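Local coordinates for protein dihydroorotate dehydrogenase (Schistosoma mansoni, PDB 6UY4) that probably oxidises (S)-dihydroorotate to orotate with a quinone as electron acceptor, using bound FMN, in the de novo synthesis of UMP, at residues 80-85 with 107-112; 84-89 with 349-354; 237-242 with 267-272. All coordinates share one frame; numbering follows the deposited sequence.

Contact 1 of 3, residues 80-85 with 107-112; sequences LEFDHP and FSHIEV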
# COMPACT_ATOMS: atom_id res chain seq x y z
N LEU A 80 -16.41 4.91 -8.35
CA LEU A 80 -15.56 4.35 -9.39
C LEU A 80 -15.85 2.86 -9.56
O LEU A 80 -16.10 2.15 -8.58
CB LEU A 80 -14.08 4.54 -9.05
CG LEU A 80 -13.59 5.99 -8.94
CD1 LEU A 80 -12.14 6.03 -8.48
CD2 LEU A 80 -13.75 6.70 -10.28
N GLU A 81 -15.83 2.40 -10.80
CA GLU A 81 -16.11 1.01 -11.12
C GLU A 81 -14.83 0.19 -10.98
O GLU A 81 -13.81 0.51 -11.59
CB GLU A 81 -16.67 0.88 -12.54
CG GLU A 81 -16.83 -0.54 -13.03
CD GLU A 81 -17.29 -0.61 -14.47
OE1 GLU A 81 -17.63 0.45 -15.04
OE2 GLU A 81 -17.30 -1.72 -15.04
N PHE A 82 -14.89 -0.87 -10.17
CA PHE A 82 -13.77 -1.78 -9.96
C PHE A 82 -14.12 -3.15 -10.52
O PHE A 82 -15.22 -3.66 -10.27
CB PHE A 82 -13.42 -1.89 -8.48
CG PHE A 82 -12.71 -0.68 -7.92
CD1 PHE A 82 -13.43 0.45 -7.56
CD2 PHE A 82 -11.34 -0.68 -7.76
CE1 PHE A 82 -12.78 1.56 -7.04
CE2 PHE A 82 -10.69 0.43 -7.24
CZ PHE A 82 -11.41 1.55 -6.89
N ASP A 83 -13.19 -3.74 -11.27
CA ASP A 83 -13.39 -5.09 -11.79
C ASP A 83 -13.52 -6.09 -10.65
O ASP A 83 -14.26 -7.07 -10.77
CB ASP A 83 -12.24 -5.46 -12.72
CG ASP A 83 -12.50 -6.75 -13.48
OD1 ASP A 83 -13.66 -7.22 -13.51
OD2 ASP A 83 -11.53 -7.30 -14.05
N HIS A 84 -12.81 -5.86 -9.55
CA HIS A 84 -12.87 -6.69 -8.36
C HIS A 84 -12.17 -5.94 -7.23
O HIS A 84 -11.37 -5.04 -7.49
CB HIS A 84 -12.22 -8.07 -8.59
CG HIS A 84 -10.84 -8.00 -9.17
ND1 HIS A 84 -9.72 -7.86 -8.39
CD2 HIS A 84 -10.41 -8.05 -10.45
CE1 HIS A 84 -8.65 -7.84 -9.17
NE2 HIS A 84 -9.04 -7.95 -10.42
N PRO A 85 -12.47 -6.27 -5.96
CA PRO A 85 -11.93 -5.47 -4.85
C PRO A 85 -10.43 -5.64 -4.62
O PRO A 85 -9.91 -5.03 -3.67
CB PRO A 85 -12.72 -5.99 -3.64
CG PRO A 85 -13.11 -7.37 -4.02
CD PRO A 85 -13.39 -7.32 -5.49
N PHE A 107 -4.68 -7.12 -11.34
CA PHE A 107 -5.09 -6.20 -10.29
C PHE A 107 -6.10 -5.19 -10.83
O PHE A 107 -5.96 -4.69 -11.95
CB PHE A 107 -3.89 -5.47 -9.70
CG PHE A 107 -2.97 -6.34 -8.91
CD1 PHE A 107 -3.35 -6.83 -7.67
CD2 PHE A 107 -1.71 -6.67 -9.39
CE1 PHE A 107 -2.50 -7.64 -6.94
CE2 PHE A 107 -0.86 -7.47 -8.66
CZ PHE A 107 -1.25 -7.96 -7.43
N SER A 108 -7.12 -4.89 -10.02
CA SER A 108 -8.13 -3.93 -10.43
C SER A 108 -7.70 -2.49 -10.21
O SER A 108 -8.22 -1.58 -10.87
CB SER A 108 -9.44 -4.19 -9.70
OG SER A 108 -9.29 -3.99 -8.30
N HIS A 109 -6.77 -2.25 -9.28
CA HIS A 109 -6.25 -0.90 -9.07
C HIS A 109 -4.82 -0.98 -8.56
O HIS A 109 -4.45 -1.92 -7.85
CB HIS A 109 -7.13 -0.10 -8.10
CG HIS A 109 -7.19 -0.67 -6.72
ND1 HIS A 109 -8.05 -1.68 -6.36
CD2 HIS A 109 -6.50 -0.35 -5.59
CE1 HIS A 109 -7.89 -1.96 -5.08
NE2 HIS A 109 -6.95 -1.17 -4.59
N ILE A 110 -4.02 0.01 -8.95
CA ILE A 110 -2.63 0.13 -8.53
C ILE A 110 -2.48 1.43 -7.76
O ILE A 110 -3.00 2.47 -8.18
CB ILE A 110 -1.66 0.09 -9.73
CG1 ILE A 110 -1.98 -1.08 -10.65
CG2 ILE A 110 -0.22 0.02 -9.25
CD1 ILE A 110 -1.84 -2.43 -9.99
N GLU A 111 -1.77 1.37 -6.64
CA GLU A 111 -1.53 2.54 -5.80
C GLU A 111 -0.08 2.96 -6.01
O GLU A 111 0.84 2.47 -5.35
CB GLU A 111 -1.83 2.23 -4.34
CG GLU A 111 -1.69 3.42 -3.40
CD GLU A 111 -2.34 3.18 -2.05
OE1 GLU A 111 -3.51 2.71 -2.04
OE2 GLU A 111 -1.70 3.44 -1.02
N VAL A 112 0.13 3.89 -6.95
CA VAL A 112 1.46 4.42 -7.20
C VAL A 112 1.92 5.22 -5.99
O VAL A 112 1.15 5.99 -5.41
CB VAL A 112 1.46 5.28 -8.48
CG1 VAL A 112 2.84 5.85 -8.75
CG2 VAL A 112 0.97 4.47 -9.67

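Contact 2 of 3, residues 84-89 with 349-354; sequences HPIGLA and SLVQLY. With FMN (flavin mononucleotide), chain G.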
# COMPACT_ATOMS: atom_id res chain seq x y z
N HIS A 84 -12.81 -5.86 -9.55
CA HIS A 84 -12.87 -6.69 -8.36
C HIS A 84 -12.17 -5.94 -7.23
O HIS A 84 -11.37 -5.04 -7.49
CB HIS A 84 -12.22 -8.07 -8.59
CG HIS A 84 -10.84 -8.00 -9.17
ND1 HIS A 84 -9.72 -7.86 -8.39
CD2 HIS A 84 -10.41 -8.05 -10.45
CE1 HIS A 84 -8.65 -7.84 -9.17
NE2 HIS A 84 -9.04 -7.95 -10.42
N PRO A 85 -12.47 -6.27 -5.96
CA PRO A 85 -11.93 -5.47 -4.85
C PRO A 85 -10.43 -5.64 -4.62
O PRO A 85 -9.91 -5.03 -3.67
CB PRO A 85 -12.72 -5.99 -3.64
CG PRO A 85 -13.11 -7.37 -4.02
CD PRO A 85 -13.39 -7.32 -5.49
N ILE A 86 -9.71 -6.40 -5.44
CA ILE A 86 -8.31 -6.73 -5.20
C ILE A 86 -7.43 -5.81 -6.02
O ILE A 86 -7.57 -5.73 -7.25
CB ILE A 86 -8.02 -8.20 -5.52
CG1 ILE A 86 -9.02 -9.10 -4.80
CG2 ILE A 86 -6.59 -8.56 -5.14
CD1 ILE A 86 -8.98 -10.53 -5.26
N GLY A 87 -6.50 -5.12 -5.35
CA GLY A 87 -5.55 -4.26 -6.02
C GLY A 87 -4.16 -4.42 -5.42
O GLY A 87 -3.96 -5.16 -4.46
N LEU A 88 -3.20 -3.71 -6.02
CA LEU A 88 -1.82 -3.75 -5.57
C LEU A 88 -1.54 -2.57 -4.65
O LEU A 88 -1.80 -1.42 -5.00
CB LEU A 88 -0.86 -3.72 -6.76
CG LEU A 88 0.63 -3.82 -6.42
CD1 LEU A 88 0.92 -5.11 -5.68
CD2 LEU A 88 1.48 -3.71 -7.67
N ALA A 89 -1.02 -2.87 -3.46
CA ALA A 89 -0.75 -1.84 -2.47
C ALA A 89 0.40 -0.95 -2.91
O ALA A 89 1.12 -1.23 -3.87
CB ALA A 89 -0.45 -2.47 -1.11
N SER A 349 -14.11 -2.41 2.00
CA SER A 349 -14.73 -2.40 0.68
C SER A 349 -13.76 -2.74 -0.43
O SER A 349 -14.19 -3.19 -1.50
CB SER A 349 -15.36 -1.02 0.40
OG SER A 349 -16.40 -0.74 1.32
N LEU A 350 -12.46 -2.54 -0.21
CA LEU A 350 -11.42 -2.94 -1.13
C LEU A 350 -10.32 -3.65 -0.35
O LEU A 350 -10.23 -3.54 0.87
CB LEU A 350 -10.84 -1.74 -1.89
CG LEU A 350 -11.78 -0.99 -2.83
CD1 LEU A 350 -11.10 0.24 -3.41
CD2 LEU A 350 -12.27 -1.90 -3.94
N VAL A 351 -9.48 -4.39 -1.08
CA VAL A 351 -8.36 -5.10 -0.47
C VAL A 351 -7.13 -4.93 -1.35
O VAL A 351 -7.23 -4.79 -2.57
CB VAL A 351 -8.67 -6.60 -0.26
CG1 VAL A 351 -9.73 -6.79 0.81
CG2 VAL A 351 -9.10 -7.26 -1.56
N GLN A 352 -5.96 -4.92 -0.71
CA GLN A 352 -4.69 -4.76 -1.40
C GLN A 352 -3.69 -5.77 -0.84
O GLN A 352 -3.84 -6.28 0.27
CB GLN A 352 -4.14 -3.34 -1.26
CG GLN A 352 -5.00 -2.26 -1.90
CD GLN A 352 -4.49 -0.86 -1.62
OE1 GLN A 352 -3.50 -0.68 -0.91
NE2 GLN A 352 -5.17 0.14 -2.17
N LEU A 353 -2.65 -6.04 -1.63
CA LEU A 353 -1.62 -6.99 -1.24
C LEU A 353 -0.28 -6.52 -1.81
O LEU A 353 -0.21 -5.59 -2.61
CB LEU A 353 -1.96 -8.41 -1.72
CG LEU A 353 -2.21 -8.64 -3.21
CD1 LEU A 353 -0.93 -8.98 -3.96
CD2 LEU A 353 -3.26 -9.72 -3.42
N TYR A 354 0.78 -7.19 -1.37
CA TYR A 354 2.13 -6.86 -1.81
C TYR A 354 3.04 -8.07 -1.66
O TYR A 354 3.60 -8.56 -2.65
CB TYR A 354 2.68 -5.68 -1.00
CG TYR A 354 3.96 -5.06 -1.53
CD1 TYR A 354 3.98 -3.73 -1.92
CD2 TYR A 354 5.14 -5.79 -1.62
CE1 TYR A 354 5.14 -3.15 -2.39
CE2 TYR A 354 6.30 -5.21 -2.11
CZ TYR A 354 6.29 -3.89 -2.49
OH TYR A 354 7.45 -3.31 -2.97
N1 FMN G . 3.27 1.44 1.95
C2 FMN G . 3.11 2.78 1.64
O2 FMN G . 2.09 3.37 2.00
N3 FMN G . 4.08 3.45 0.93
C4 FMN G . 5.22 2.79 0.52
O4 FMN G . 6.08 3.39 -0.12
C4A FMN G . 5.39 1.44 0.83
N5 FMN G . 6.53 0.78 0.42
C5A FMN G . 6.69 -0.55 0.73
C6 FMN G . 7.84 -1.22 0.32
C7 FMN G . 8.02 -2.56 0.62
C7M FMN G . 9.26 -3.27 0.18
C8 FMN G . 7.04 -3.24 1.34
C8M FMN G . 7.23 -4.70 1.68
C9 FMN G . 5.89 -2.58 1.76
C9A FMN G . 5.71 -1.23 1.45
N10 FMN G . 4.57 -0.56 1.85
C10 FMN G . 4.41 0.77 1.55
C1' FMN G . 3.50 -1.27 2.64
C2' FMN G . 2.50 -1.93 1.70
O2' FMN G . 1.99 -0.98 0.79
C3' FMN G . 1.35 -2.54 2.48
O3' FMN G . 0.80 -1.57 3.34
C4' FMN G . 1.78 -3.76 3.30
O4' FMN G . 2.93 -4.35 2.75
C5' FMN G . 0.64 -4.77 3.29
O5' FMN G . 1.07 -6.01 3.80
P FMN G . 1.11 -7.28 2.81
O1P FMN G . 1.53 -8.48 3.62
O2P FMN G . -0.25 -7.50 2.19
O3P FMN G . 2.13 -7.02 1.73

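Contact 3 of 3, residues 237-242 with 267-272; sequences PILLKI and GMIISN. With FMN (flavin mononucleotide), chain G.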
# COMPACT_ATOMS: atom_id res chain seq x y z
N PRO A 237 -11.03 11.95 -4.06
CA PRO A 237 -11.07 11.27 -2.76
C PRO A 237 -9.73 11.32 -2.05
O PRO A 237 -8.67 11.11 -2.65
CB PRO A 237 -11.46 9.83 -3.13
CG PRO A 237 -12.18 9.96 -4.43
CD PRO A 237 -11.52 11.09 -5.15
N ILE A 238 -9.78 11.60 -0.75
CA ILE A 238 -8.60 11.65 0.11
C ILE A 238 -8.69 10.51 1.10
O ILE A 238 -9.64 10.44 1.90
CB ILE A 238 -8.47 13.00 0.83
CG1 ILE A 238 -8.23 14.13 -0.17
CG2 ILE A 238 -7.36 12.95 1.86
CD1 ILE A 238 -6.91 14.03 -0.90
N LEU A 239 -7.72 9.61 1.07
CA LEU A 239 -7.68 8.46 1.96
C LEU A 239 -6.53 8.60 2.95
O LEU A 239 -5.51 9.23 2.67
CB LEU A 239 -7.54 7.15 1.18
CG LEU A 239 -8.82 6.52 0.63
CD1 LEU A 239 -9.45 7.38 -0.46
CD2 LEU A 239 -8.53 5.13 0.11
N LEU A 240 -6.71 8.00 4.13
CA LEU A 240 -5.72 8.03 5.19
C LEU A 240 -5.28 6.61 5.51
O LEU A 240 -6.11 5.77 5.88
CB LEU A 240 -6.29 8.71 6.44
CG LEU A 240 -5.30 9.46 7.32
CD1 LEU A 240 -4.60 10.55 6.51
CD2 LEU A 240 -6.00 10.06 8.54
N LYS A 241 -3.99 6.34 5.36
CA LYS A 241 -3.43 5.02 5.59
C LYS A 241 -2.72 5.02 6.94
O LYS A 241 -1.82 5.84 7.18
CB LYS A 241 -2.46 4.63 4.48
CG LYS A 241 -1.93 3.21 4.57
CD LYS A 241 -1.14 2.85 3.33
CE LYS A 241 -0.63 1.42 3.39
NZ LYS A 241 0.11 1.05 2.15
N ILE A 242 -3.12 4.10 7.82
CA ILE A 242 -2.62 4.07 9.19
C ILE A 242 -1.81 2.80 9.41
O ILE A 242 -1.75 1.91 8.56
CB ILE A 242 -3.77 4.17 10.22
CG1 ILE A 242 -4.61 2.89 10.20
CG2 ILE A 242 -4.63 5.39 9.94
CD1 ILE A 242 -5.69 2.86 11.24
N GLY A 267 -12.01 8.06 3.11
CA GLY A 267 -11.81 6.65 3.35
C GLY A 267 -10.48 6.43 4.05
O GLY A 267 -9.66 7.35 4.17
N MET A 268 -10.29 5.20 4.52
CA MET A 268 -9.09 4.84 5.24
C MET A 268 -8.54 3.52 4.72
O MET A 268 -9.27 2.69 4.16
CB MET A 268 -9.35 4.73 6.75
CG MET A 268 -9.71 6.04 7.42
SD MET A 268 -9.92 5.88 9.20
CE MET A 268 -8.32 5.22 9.66
N ILE A 269 -7.24 3.33 4.91
CA ILE A 269 -6.53 2.13 4.48
C ILE A 269 -5.90 1.50 5.72
O ILE A 269 -5.09 2.15 6.40
CB ILE A 269 -5.47 2.44 3.42
CG1 ILE A 269 -6.14 2.95 2.14
CG2 ILE A 269 -4.63 1.21 3.13
CD1 ILE A 269 -5.16 3.27 1.03
N ILE A 270 -6.26 0.25 6.00
CA ILE A 270 -5.78 -0.47 7.18
C ILE A 270 -5.24 -1.81 6.70
O ILE A 270 -6.01 -2.66 6.23
CB ILE A 270 -6.89 -0.67 8.23
CG1 ILE A 270 -7.51 0.67 8.64
CG2 ILE A 270 -6.34 -1.40 9.45
CD1 ILE A 270 -8.76 1.03 7.88
N SER A 271 -3.93 -2.01 6.82
CA SER A 271 -3.00 -1.03 7.39
C SER A 271 -1.65 -1.12 6.69
O SER A 271 -1.53 -1.72 5.62
CB SER A 271 -2.82 -1.26 8.89
OG SER A 271 -2.31 -2.55 9.15
N ASN A 272 -0.63 -0.54 7.31
CA ASN A 272 0.73 -0.62 6.80
C ASN A 272 1.46 -1.79 7.45
O ASN A 272 0.85 -2.82 7.73
CB ASN A 272 1.48 0.70 7.04
CG ASN A 272 2.59 0.94 6.04
OD1 ASN A 272 3.39 0.05 5.75
ND2 ASN A 272 2.64 2.15 5.49
N1 FMN G . 3.27 1.44 1.95
C2 FMN G . 3.11 2.78 1.64
O2 FMN G . 2.09 3.37 2.00
N3 FMN G . 4.08 3.45 0.93
C4 FMN G . 5.22 2.79 0.52
O4 FMN G . 6.08 3.39 -0.12
C4A FMN G . 5.39 1.44 0.83
N5 FMN G . 6.53 0.78 0.42
C5A FMN G . 6.69 -0.55 0.73
C6 FMN G . 7.84 -1.22 0.32
C7 FMN G . 8.02 -2.56 0.62
C7M FMN G . 9.26 -3.27 0.18
C8 FMN G . 7.04 -3.24 1.34
C8M FMN G . 7.23 -4.70 1.68
C9 FMN G . 5.89 -2.58 1.76
C9A FMN G . 5.71 -1.23 1.45
N10 FMN G . 4.57 -0.56 1.85
C10 FMN G . 4.41 0.77 1.55
C1' FMN G . 3.50 -1.27 2.64
C2' FMN G . 2.50 -1.93 1.70
O2' FMN G . 1.99 -0.98 0.79
C3' FMN G . 1.35 -2.54 2.48
O3' FMN G . 0.80 -1.57 3.34
C4' FMN G . 1.78 -3.76 3.30
O4' FMN G . 2.93 -4.35 2.75
C5' FMN G . 0.64 -4.77 3.29
O5' FMN G . 1.07 -6.01 3.80
P FMN G . 1.11 -7.28 2.81
O1P FMN G . 1.53 -8.48 3.62
O2P FMN G . -0.25 -7.50 2.19
O3P FMN G . 2.13 -7.02 1.73

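Contact 1 of 3, residues 80-85 with 107-112
D83 and S108 mark the closest approach of the two backbones, with their CA atoms 5.6 Å apart, and side chains rather than backbone hydrogen bonds join 80-85 to 107-112. S108 is the centre. Its CB sits over one face of the H84 imidazole, 3.8 Å from the ring centroid and only 9° off the ring normal, a CH-pi contact. The H84 ring reaches this place because CG stands between the backbone N and the carbonyl carbon (chi1 51°). H84 NE2 bonds to G106 O, and ND1 to I86 N, which fixes the rotation of the ring. S108 OG lies close to H84 O, but the 2.5 Å between S108 OG and H84 O is doubtful at this resolution, and I86 O also lies within bonding distance of the hydroxyl. H109 ND1 donates to S108 OG over 3.3 Å, with the hydroxyl tilted out of the imidazole plane. The edge of F82 is turned toward the face of H109, in an offset edge-to-face pair. Their planes stand at 87°, and F82 CE2 is 3.5 Å from H109 ND1. S108 OG also lies at the F82 edge, near its plane. At the H109 edge, CE1 comes within 3.9 Å of P85 O. Outside the segments, V165 and L350 pack on F82. This is the N-terminal end of the barrel of the dihydroorotate dehydrogenase fold. Here strand 80-82, half of a small antiparallel sheet with 75-77, leads into the first barrel strand, and 109-115 is the second. If H109 ND1 carries the proton given to S108 OG, NE2 would accept from Q352 NE2. The bonds of H84 likewise suggest a neutral ring protonated on NE2.

Contact 2 of 3, residues 84-89 with 349-354
Y354, which meets A89 across the contact, turns one face of its phenol ring to the dimethylbenzene end of the flavin. FMN C8 lies 3.9 Å above that face, offset toward the rim. A89 O approaches the ring obliquely. Y354 CG is anti to the backbone N (chi1 -168°), which carries the ring out to the flavin, and OH makes a weak bond to G91 O. The amide of Q352 is a second flat group. Its OE1 is 3.4 Å from A89 CA and also near A89 CB, while NE2 bonds to E111 OE1. The H84 imidazole is a third, with I86 CB at its edge and in its plane. Strands 86-88 and 350-353 run parallel, their axes 40° apart. V351 N bonds to P85 O, G87 N to V351 O at 2.9 Å, L353 N to G87 O, and A89 N to L353 O at 3.0 Å. This seam joins strand 86-88, the first of the TIM barrel, to strand 350-353, the last. Q352 points to the barrel interior. I86, L88, V351 and L353 point to the outer face. There I86 CG1 touches V351 CG2 at 3.7 Å and I86 CG2 touches L353 CD2 at 3.9 Å. Helices 364-376 and 337-346 cover this layer, the first packing on I86 and L353, the second on V351 and P85. The P85 ring adds its CB against L350 CD2. At the C-terminal end of the strands the chain meets the cofactor. A89 CB lies 3.4 Å from FMN O2', and L353 CA faces the phosphate at 3.7 Å from FMN O2P.

Contact 3 of 3, residues 237-242 with 267-272
G267 belongs to a beta-alpha-beta unit of the TIM barrel, in which helix 248-259 links strand 238-242 to the parallel strand 267-270. G267 O accepts from L240 N at 3.0 Å. M268 points to the outer face, and its bent end (chi3 57°) brings CE to 3.7 Å from I242 CG2. I269 grips the neighbouring strand twice: its N bonds to L240 O, and its O takes I242 N almost end-on. Its side chain faces the barrel interior. CG2 lies 3.7 Å from K241 CG, and the L239 side chain crosses that of I269 at about a right angle, CD2 against CG1. I270 lies alongside I242, CG1 against CD1, with helix 305-321 packing on it. A cis peptide bond then leads into S271, whose O receives a weak bond from FMN O3'. N272 N bonds to I242 O, and its amide lies near the flavin and ribityl chain. Across from these residues K241 is fully extended into the site. Its charge, so close to the pyrimidine edge, would probably stabilise a reduced, anionic flavin. K241 NZ donates to FMN O2 at 3.1 Å, to N1 at 3.2 Å and to the ribityl O3' at 3.0 Å.

In the fold
After the N-terminal helices 29-42 and 46-58, the chain passes through the small antiparallel sheet and enters the barrel at 84-89. Contact 1 closes a short loop, from 80-85 through helix 99-105 to 107-112. Contact 2 starts from the same stretch, sharing H84 and P85, and closes the long loop to 349-354, joining the first and last barrel strands. Contact 3 closes one beta-alpha-beta unit, lies wholly within that long span, and follows contact 1 in series. Contacts 1 and 2 touch directly, for instance H109 O with L88 N. E111 packs on I269, linking contacts 1 and 3 across the barrel interior. Contacts 2 and 3 meet the same FMN.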